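PDB 3FHD: ORF 37 from Human herpesvirus 8 type M, which cuts double- and single-stranded DNA as an exonuclease and endonuclease of the PD-(D/E)XK superfamily, processing branched viral DNA so that unit-length genomes can be packaged. Local coordinates for residues A[144-149]-A[222-227]; A[228-233]-A[240-245]; A[236-241]-A[399-404]. All coordinates share one frame; numbering follows the deposited sequence.

Interaction 1. Residues A[144-149]-A[222-227]; sequences VERATS and TNCLDY
Glu-145 OE2 accepts Arg-146 NH1 at 2.7 Å, and the same nitrogen goes on to the other chain segment, where NH1 donates to the carbonyl oxygen of Asp-226 at 2.9 Å. The first bond is almost straight (177°) and uses the syn lone pair of OE2. Arg-146 NE takes the other carboxylate oxygen, OE1, so the salt bridge is a side-on, two-nitrogen grip between adjacent residues of one helix. Bends at chi2 and chi3 curl the arginine back to reach its neighbour. NH1 thus has two acceptors, both near the guanidinium plane. OE2 has a second duty: it accepts the backbone N-H of Gly-228, and it rests 3.4 Å from Tyr-227 CA. With donors of two kinds on this oxygen, the carboxylate is probably kept ionised.

Past the helix end, Ser-149 O lies 3.6 Å from Asp-226 CB, and a water donates to both Ser-149 O and Asp-226 OD1, bridging the more exposed side. Tyr-227 leaves the backbone away from the helix, yet its CD1 stays 3.9 Å from Glu-145 OE2; Cys-224 SG lies over one face of the ring, offset toward the rim. The contact thus pins the C-terminal end of helix 134-147 to the connection between strands 223-224 and 230-231, with Leu-256 of strand 256-259 packed against Glu-145, Arg-146 and Tyr-227.

Interaction 2. Residues A[228-233]-A[240-245]; sequences GFMQSP and VSLDFA. With MG (magnesium ion), chain E; SO4 (sulfate ion), chain B.
Met-230 and Val-240 satisfy each other's backbones as an antiparallel hydrogen-bonded pair. Met-230 N donates to Val-240 O at 2.7 Å, nearly head-on to the carbonyl (C=O...N 164°), and the return bond from Val-240 N to Met-230 O is longer, 3.1 Å, with its donor 39° out of the carbonyl plane. Beside this pair, Gly-228 O receives a CA-H...O contact from Ser-241, whose amide N-H donates to sulfate O3 at 3.1 Å and only weakly to O4. Ser-241 OG adds a 2.8 Å bond to O4, a chi1 of 58° letting amide and hydroxyl hold the anion together. Arg-161, Ser-167 and Ser-168 also hydrogen-bond the sulfate, which probably comes from the crystallisation liquor and may mark a place for a DNA phosphate. Gln-231 bonds Arg-85 through OE1 and Asn-89 through NE2, and Asp-243 O accepts Lys-210 NZ.

On the apolar side Met-230 CE sits 3.5 Å from Val-240 CG2 and also meets Leu-242 CG. Phe-229 brings CD1 to 3.5 Å from Val-240 O and has sulfate O4 near its ring edge. Asp-243 OD2 binds magnesium at 2.4 Å, with Glu-266 OE2 and Ile-267 O, fitting the Asp and (D/E)XK elements of the PD-(D/E)XK nuclease fold. The hairpin belongs to the small sheet whose central strand is 238-240; helices 134-147 and 394-412 touch Met-230, helix 157-161 packs against Phe-229, and strand 244-245 edges the large sheet.

Interaction 3. Residues A[236-241]-A[399-404]; sequences GIFGVS and VLLQSS. With SO4 (sulfate ion), chain B.
Leu-401 points its branched end at strand 238-240 and makes the close part of this contact. Its CD1 reaches Phe-238 CD1 at 3.9 Å, oblique to the ring, while CG lies 3.9 Å from Val-240 CG1 and CD2 sits 4.0 Å from Gly-239 O. A chi1 of -170° sets Leu-401 CG opposite its own backbone N, which carries both methyls to the strand. Val-240 answers with CG1, which rests on the helix backbone 3.8 Å from Gln-402 CA. The short strand and helix segments cross at 101°, and the neighbours Leu-401 and Gln-402 supply the helix side. Ile-237 CG1 lies over one face of the Phe-238 ring, offset toward the rim, and Phe-170 packs on Phe-238 and Leu-401.

Toward partly exposed Ser-241 the fit slackens. The extended Gln-402 side chain passes along Val-240 and brings NE2 only to 3.8 Å from Ser-241 O; no hydrogen bond crosses between the segments. The amide's strong partner is Glu-266 OE1. Since Glu-266 also binds magnesium, the chemistry implies two roles: an apolar seat for the strand, and a second-shell glutamine, which may help to orient the metal ligand.

Interactions 2 and 3 are buried and meet one element, strand 238-240, in different ways: backbone pairing along its edge joins it to strand 230-231 in interaction 2, and apolar packing seats the face carrying Phe-238 and Val-240 on helix 394-412 in interaction 3. A further backbone bond runs from Ser-232 to Phe-238 O. Interaction 1 is only partly buried; there charge and water do the work, at the end of helix 134-147. It is tied to interaction 2 through Thr-148 OG1, which bonds the backbone N of Phe-229. Metal chemistry enters directly in interaction 2 and through a second-shell amide in interaction 3, whereas the Tyr-227 side chain of interaction 1 stays about 11 Å from the magnesium.

Interaction 1. Residues A[144-149]-A[222-227]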
loop_
_atom_site.group_PDB
_atom_site.type_symbol
_atom_site.label_atom_id
_atom_site.label_comp_id
_atom_site.label_asym_id
_atom_site.label_seq_id
_atom_site.Cartn_x
_atom_site.Cartn_y
_atom_site.Cartn_z
ATOM N N VAL A 144 2.279 -10.957 -11.436
ATOM C CA VAL A 144 3.227 -10.604 -10.356
ATOM C C VAL A 144 2.515 -10.338 -9.008
ATOM O O VAL A 144 2.976 -10.811 -7.944
ATOM C CB VAL A 144 4.165 -9.437 -10.773
ATOM C CG1 VAL A 144 4.964 -8.927 -9.560
ATOM C CG2 VAL A 144 5.111 -9.922 -11.930
ATOM N N GLU A 145 1.421 -9.581 -9.061
ATOM C CA GLU A 145 0.553 -9.384 -7.901
ATOM C C GLU A 145 0.109 -10.700 -7.284
ATOM O O GLU A 145 0.243 -10.887 -6.066
ATOM C CB GLU A 145 -0.685 -8.491 -8.256
ATOM C CG GLU A 145 -1.569 -8.161 -7.024
ATOM C CD GLU A 145 -2.608 -9.252 -6.670
ATOM O OE1 GLU A 145 -3.127 -9.941 -7.579
ATOM O OE2 GLU A 145 -2.915 -9.428 -5.463
ATOM N N ARG A 146 -0.437 -11.603 -8.105
ATOM C CA ARG A 146 -0.888 -12.919 -7.635
ATOM C C ARG A 146 0.267 -13.736 -7.031
ATOM O O ARG A 146 0.093 -14.367 -5.985
ATOM C CB ARG A 146 -1.625 -13.679 -8.751
ATOM C CG ARG A 146 -3.056 -13.146 -9.046
ATOM C CD ARG A 146 -4.069 -13.450 -7.913
ATOM N NE ARG A 146 -4.004 -12.443 -6.856
ATOM C CZ ARG A 146 -4.537 -12.541 -5.637
ATOM N NH1 ARG A 146 -4.377 -11.548 -4.772
ATOM N NH2 ARG A 146 -5.249 -13.598 -5.271
ATOM N N ALA A 147 1.442 -13.673 -7.651
ATOM C CA ALA A 147 2.639 -14.384 -7.179
ATOM C C ALA A 147 3.187 -13.880 -5.829
ATOM O O ALA A 147 4.029 -14.541 -5.201
ATOM C CB ALA A 147 3.722 -14.285 -8.229
ATOM N N THR A 148 2.762 -12.684 -5.417
ATOM C CA THR A 148 3.275 -12.017 -4.221
ATOM C C THR A 148 2.209 -11.662 -3.173
ATOM O O THR A 148 2.438 -10.808 -2.321
ATOM C CB THR A 148 4.122 -10.742 -4.580
ATOM O OG1 THR A 148 3.312 -9.723 -5.263
ATOM C CG2 THR A 148 5.360 -11.142 -5.414
ATOM N N SER A 149 1.041 -12.287 -3.249
ATOM C CA SER A 149 -0.063 -11.998 -2.312
ATOM C C SER A 149 0.167 -12.196 -0.784
ATOM O O SER A 149 -0.604 -11.694 0.024
ATOM C CB SER A 149 -1.368 -12.693 -2.768
ATOM O OG SER A 149 -1.173 -14.076 -2.872
ATOM N N THR A 222 -18.232 -10.083 -1.690
ATOM C CA THR A 222 -16.961 -10.696 -2.052
ATOM C C THR A 222 -15.831 -9.697 -1.740
ATOM O O THR A 222 -15.844 -8.560 -2.218
ATOM C CB THR A 222 -16.951 -11.243 -3.527
ATOM O OG1 THR A 222 -15.630 -11.179 -4.071
ATOM C CG2 THR A 222 -17.910 -10.456 -4.433
ATOM N N ASN A 223 -14.900 -10.122 -0.887
ATOM C CA ASN A 223 -13.788 -9.274 -0.448
ATOM C C ASN A 223 -12.450 -9.943 -0.684
ATOM O O ASN A 223 -12.343 -11.174 -0.745
ATOM C CB ASN A 223 -13.891 -8.967 1.055
ATOM C CG ASN A 223 -15.278 -8.568 1.486
ATOM O OD1 ASN A 223 -15.923 -7.717 0.862
ATOM N ND2 ASN A 223 -15.744 -9.166 2.583
ATOM N N CYS A 224 -11.410 -9.127 -0.778
ATOM C CA CYS A 224 -10.084 -9.667 -0.856
ATOM C C CYS A 224 -9.301 -9.179 0.344
ATOM O O CYS A 224 -9.235 -7.959 0.618
ATOM C CB CYS A 224 -9.410 -9.259 -2.166
ATOM S SG CYS A 224 -7.782 -10.005 -2.356
ATOM N N LEU A 225 -8.725 -10.152 1.050
ATOM C CA LEU A 225 -7.922 -9.907 2.223
ATOM C C LEU A 225 -6.425 -9.942 1.924
ATOM O O LEU A 225 -5.664 -9.367 2.683
ATOM C CB LEU A 225 -8.275 -10.905 3.352
ATOM N N ASP A 226 -6.013 -10.621 0.847
ATOM C CA ASP A 226 -4.578 -10.733 0.523
ATOM C C ASP A 226 -4.218 -10.272 -0.911
ATOM O O ASP A 226 -4.520 -10.946 -1.888
ATOM C CB ASP A 226 -4.049 -12.154 0.791
ATOM C CG ASP A 226 -4.308 -12.611 2.222
ATOM O OD1 ASP A 226 -3.755 -11.993 3.154
ATOM O OD2 ASP A 226 -5.083 -13.571 2.411
ATOM N N TYR A 227 -3.563 -9.119 -0.989
ATOM C CA TYR A 227 -3.107 -8.478 -2.235
ATOM C C TYR A 227 -1.593 -8.479 -2.285
ATOM O O TYR A 227 -0.970 -8.120 -1.298
ATOM C CB TYR A 227 -3.515 -7.000 -2.216
ATOM C CG TYR A 227 -4.954 -6.830 -2.565
ATOM C CD1 TYR A 227 -5.330 -6.832 -3.894
ATOM C CD2 TYR A 227 -5.932 -6.707 -1.597
ATOM C CE1 TYR A 227 -6.620 -6.692 -4.264
ATOM C CE2 TYR A 227 -7.276 -6.568 -1.975
ATOM C CZ TYR A 227 -7.590 -6.567 -3.322
ATOM O OH TYR A 227 -8.881 -6.439 -3.810
HETATM O O HOH W 1 -1.126 -10.376 2.313
#

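Interaction 2. Residues A[228-233]-A[240-245]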
loop_
_atom_site.group_PDB
_atom_site.type_symbol
_atom_site.label_atom_id
_atom_site.label_comp_id
_atom_site.label_asym_id
_atom_site.label_seq_id
_atom_site.Cartn_x
_atom_site.Cartn_y
_atom_site.Cartn_z
ATOM N N GLY A 228 -1.036 -8.777 -3.461
ATOM C CA GLY A 228 0.400 -8.712 -3.680
ATOM C C GLY A 228 0.822 -7.301 -4.085
ATOM O O GLY A 228 0.138 -6.314 -3.802
ATOM N N PHE A 229 1.971 -7.209 -4.739
ATOM C CA PHE A 229 2.487 -5.924 -5.120
ATOM C C PHE A 229 2.087 -5.601 -6.580
ATOM O O PHE A 229 2.390 -6.362 -7.487
ATOM C CB PHE A 229 4.015 -5.928 -5.028
ATOM C CG PHE A 229 4.598 -4.541 -5.106
ATOM C CD1 PHE A 229 4.232 -3.560 -4.174
ATOM C CD2 PHE A 229 5.483 -4.214 -6.111
ATOM C CE1 PHE A 229 4.790 -2.239 -4.247
ATOM C CE2 PHE A 229 6.028 -2.946 -6.201
ATOM C CZ PHE A 229 5.675 -1.960 -5.279
ATOM N N MET A 230 1.385 -4.491 -6.761
ATOM C CA MET A 230 0.872 -4.081 -8.056
ATOM C C MET A 230 1.743 -2.976 -8.624
ATOM O O MET A 230 1.582 -1.818 -8.229
ATOM C CB MET A 230 -0.547 -3.551 -7.891
ATOM C CG MET A 230 -1.502 -4.696 -7.572
ATOM S SD MET A 230 -3.171 -4.311 -7.032
ATOM C CE MET A 230 -2.977 -2.793 -6.178
ATOM N N GLN A 231 2.624 -3.329 -9.565
ATOM C CA GLN A 231 3.451 -2.352 -10.265
ATOM C C GLN A 231 2.532 -1.588 -11.270
ATOM O O GLN A 231 1.534 -2.163 -11.766
ATOM C CB GLN A 231 4.560 -3.084 -11.029
ATOM C CG GLN A 231 5.456 -3.966 -10.142
ATOM C CD GLN A 231 6.329 -4.925 -10.956
ATOM O OE1 GLN A 231 7.498 -4.628 -11.240
ATOM N NE2 GLN A 231 5.762 -6.080 -11.331
ATOM N N SER A 232 2.838 -0.330 -11.567
ATOM C CA SER A 232 2.202 0.379 -12.682
ATOM C C SER A 232 2.617 -0.192 -14.049
ATOM O O SER A 232 3.784 -0.108 -14.428
ATOM C CB SER A 232 2.510 1.897 -12.659
ATOM O OG SER A 232 2.186 2.476 -13.940
ATOM N N PRO A 233 1.657 -0.746 -14.831
ATOM C CA PRO A 233 2.053 -1.247 -16.162
ATOM C C PRO A 233 2.356 -0.133 -17.161
ATOM O O PRO A 233 2.983 -0.388 -18.190
ATOM C CB PRO A 233 0.835 -2.074 -16.608
ATOM C CG PRO A 233 -0.339 -1.450 -15.834
ATOM C CD PRO A 233 0.243 -1.011 -14.521
ATOM N N VAL A 240 1.969 -0.252 -5.608
ATOM C CA VAL A 240 1.364 -0.328 -4.293
ATOM C C VAL A 240 1.028 -1.783 -3.907
ATOM O O VAL A 240 0.901 -2.682 -4.779
ATOM C CB VAL A 240 0.060 0.521 -4.176
ATOM C CG1 VAL A 240 0.275 1.983 -4.619
ATOM C CG2 VAL A 240 -1.050 -0.068 -5.003
ATOM N N SER A 241 0.891 -2.029 -2.607
ATOM C CA SER A 241 0.102 -3.198 -2.210
ATOM C C SER A 241 -1.101 -2.633 -1.433
ATOM O O SER A 241 -1.017 -1.536 -0.849
ATOM C CB SER A 241 0.904 -4.208 -1.368
ATOM O OG SER A 241 1.399 -3.578 -0.209
ATOM N N LEU A 242 -2.224 -3.331 -1.461
ATOM C CA LEU A 242 -3.374 -2.873 -0.737
ATOM C C LEU A 242 -3.581 -3.713 0.515
ATOM O O LEU A 242 -3.216 -4.881 0.535
ATOM C CB LEU A 242 -4.611 -2.966 -1.610
ATOM C CG LEU A 242 -4.616 -2.242 -2.989
ATOM C CD1 LEU A 242 -5.903 -2.532 -3.731
ATOM C CD2 LEU A 242 -4.416 -0.723 -2.850
ATOM N N ASP A 243 -4.193 -3.129 1.536
ATOM C CA ASP A 243 -4.473 -3.915 2.750
ATOM C C ASP A 243 -5.751 -4.742 2.571
ATOM O O ASP A 243 -5.758 -5.930 2.884
ATOM C CB ASP A 243 -4.612 -3.003 3.978
ATOM C CG ASP A 243 -3.334 -2.251 4.304
ATOM O OD1 ASP A 243 -2.268 -2.603 3.771
ATOM O OD2 ASP A 243 -3.389 -1.311 5.102
ATOM N N PHE A 244 -6.829 -4.111 2.116
ATOM C CA PHE A 244 -8.150 -4.762 2.025
ATOM C C PHE A 244 -9.030 -4.076 0.991
ATOM O O PHE A 244 -8.976 -2.859 0.869
ATOM C CB PHE A 244 -8.835 -4.643 3.400
ATOM C CG PHE A 244 -10.225 -5.215 3.443
ATOM C CD1 PHE A 244 -10.430 -6.577 3.588
ATOM C CD2 PHE A 244 -11.335 -4.385 3.326
ATOM C CE1 PHE A 244 -11.769 -7.101 3.618
ATOM C CE2 PHE A 244 -12.641 -4.897 3.337
ATOM C CZ PHE A 244 -12.852 -6.249 3.499
ATOM N N ALA A 245 -9.872 -4.847 0.280
ATOM C CA ALA A 245 -10.871 -4.266 -0.611
ATOM C C ALA A 245 -12.149 -5.079 -0.584
ATOM O O ALA A 245 -12.128 -6.325 -0.470
ATOM C CB ALA A 245 -10.338 -4.144 -2.023
HETATM MG MG MG E . -1.601 -0.536 6.492
HETATM S S SO4 B . 2.999 -0.096 -0.062
HETATM O O1 SO4 B . 4.250 0.641 0.014
HETATM O O2 SO4 B . 2.219 0.167 1.152
HETATM O O3 SO4 B . 2.306 0.407 -1.230
HETATM O O4 SO4 B . 3.268 -1.491 -0.299
#

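Interaction 3. Residues A[236-241]-A[399-404]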
loop_
_atom_site.group_PDB
_atom_site.type_symbol
_atom_site.label_atom_id
_atom_site.label_comp_id
_atom_site.label_asym_id
_atom_site.label_seq_id
_atom_site.Cartn_x
_atom_site.Cartn_y
_atom_site.Cartn_z
ATOM N N GLY A 236 6.050 1.683 -14.862
ATOM C CA GLY A 236 7.022 0.862 -14.145
ATOM C C GLY A 236 7.835 1.564 -13.044
ATOM O O GLY A 236 8.798 0.993 -12.557
ATOM N N ILE A 237 7.430 2.771 -12.626
ATOM C CA ILE A 237 8.143 3.509 -11.548
ATOM C C ILE A 237 7.348 3.604 -10.248
ATOM O O ILE A 237 7.916 3.833 -9.174
ATOM C CB ILE A 237 8.644 4.906 -12.010
ATOM C CG1 ILE A 237 7.494 5.924 -12.095
ATOM C CG2 ILE A 237 9.327 4.814 -13.344
ATOM C CD1 ILE A 237 7.991 7.375 -12.242
ATOM N N PHE A 238 6.034 3.399 -10.349
ATOM C CA PHE A 238 5.153 3.402 -9.177
ATOM C C PHE A 238 4.566 1.997 -8.924
ATOM O O PHE A 238 4.447 1.175 -9.833
ATOM C CB PHE A 238 3.971 4.353 -9.320
ATOM C CG PHE A 238 4.329 5.795 -9.503
ATOM C CD1 PHE A 238 4.909 6.512 -8.454
ATOM C CD2 PHE A 238 4.015 6.472 -10.724
ATOM C CE1 PHE A 238 5.216 7.889 -8.604
ATOM C CE2 PHE A 238 4.316 7.858 -10.877
ATOM C CZ PHE A 238 4.933 8.542 -9.822
ATOM N N GLY A 239 4.184 1.746 -7.669
ATOM C CA GLY A 239 3.494 0.514 -7.318
ATOM C C GLY A 239 2.960 0.578 -5.899
ATOM O O GLY A 239 3.450 1.363 -5.070
ATOM N N VAL A 240 1.969 -0.252 -5.608
ATOM C CA VAL A 240 1.364 -0.328 -4.293
ATOM C C VAL A 240 1.028 -1.783 -3.907
ATOM O O VAL A 240 0.901 -2.682 -4.779
ATOM C CB VAL A 240 0.060 0.521 -4.176
ATOM C CG1 VAL A 240 0.275 1.983 -4.619
ATOM C CG2 VAL A 240 -1.050 -0.068 -5.003
ATOM N N SER A 241 0.891 -2.029 -2.607
ATOM C CA SER A 241 0.102 -3.198 -2.210
ATOM C C SER A 241 -1.101 -2.633 -1.433
ATOM O O SER A 241 -1.017 -1.536 -0.849
ATOM C CB SER A 241 0.904 -4.208 -1.368
ATOM O OG SER A 241 1.399 -3.578 -0.209
ATOM N N VAL A 399 -2.783 6.794 0.227
ATOM C CA VAL A 399 -4.038 6.346 -0.374
ATOM C C VAL A 399 -4.188 6.974 -1.771
ATOM O O VAL A 399 -4.796 6.379 -2.665
ATOM C CB VAL A 399 -5.259 6.652 0.547
ATOM C CG1 VAL A 399 -6.551 6.105 -0.074
ATOM C CG2 VAL A 399 -5.054 6.031 1.934
ATOM N N LEU A 400 -3.657 8.192 -1.935
ATOM C CA LEU A 400 -3.668 8.889 -3.228
ATOM C C LEU A 400 -2.983 7.995 -4.261
ATOM O O LEU A 400 -3.543 7.768 -5.345
ATOM C CB LEU A 400 -2.948 10.256 -3.135
ATOM C CG LEU A 400 -3.139 11.172 -4.356
ATOM C CD1 LEU A 400 -3.067 12.661 -3.968
ATOM C CD2 LEU A 400 -2.195 10.842 -5.481
ATOM N N LEU A 401 -1.770 7.533 -3.958
ATOM C CA LEU A 401 -1.109 6.613 -4.914
ATOM C C LEU A 401 -1.847 5.274 -5.139
ATOM O O LEU A 401 -1.890 4.780 -6.265
ATOM C CB LEU A 401 0.363 6.359 -4.564
ATOM C CG LEU A 401 1.176 5.600 -5.634
ATOM C CD1 LEU A 401 1.281 6.422 -6.981
ATOM C CD2 LEU A 401 2.604 5.229 -5.111
ATOM N N GLN A 402 -2.399 4.674 -4.074
ATOM C CA GLN A 402 -3.186 3.467 -4.224
ATOM C C GLN A 402 -4.392 3.736 -5.124
ATOM O O GLN A 402 -4.726 2.879 -5.957
ATOM C CB GLN A 402 -3.669 2.896 -2.875
ATOM C CG GLN A 402 -2.564 2.566 -1.916
ATOM C CD GLN A 402 -3.061 2.111 -0.548
ATOM O OE1 GLN A 402 -4.253 1.934 -0.326
ATOM N NE2 GLN A 402 -2.130 1.925 0.357
ATOM N N SER A 403 -5.039 4.893 -5.005
ATOM C CA SER A 403 -6.131 5.203 -5.918
ATOM C C SER A 403 -5.684 5.261 -7.399
ATOM O O SER A 403 -6.384 4.778 -8.282
ATOM C CB SER A 403 -6.911 6.517 -5.546
ATOM O OG SER A 403 -6.150 7.692 -5.823
ATOM N N SER A 404 -4.522 5.855 -7.660
ATOM C CA SER A 404 -3.998 6.001 -9.020
ATOM C C SER A 404 -3.698 4.628 -9.649
ATOM O O SER A 404 -4.033 4.399 -10.837
ATOM C CB SER A 404 -2.708 6.839 -8.983
ATOM O OG SER A 404 -3.048 8.167 -8.607
HETATM S S SO4 B . 2.999 -0.096 -0.062
HETATM O O1 SO4 B . 4.250 0.641 0.014
HETATM O O2 SO4 B . 2.219 0.167 1.152
HETATM O O3 SO4 B . 2.306 0.407 -1.230
HETATM O O4 SO4 B . 3.268 -1.491 -0.299
#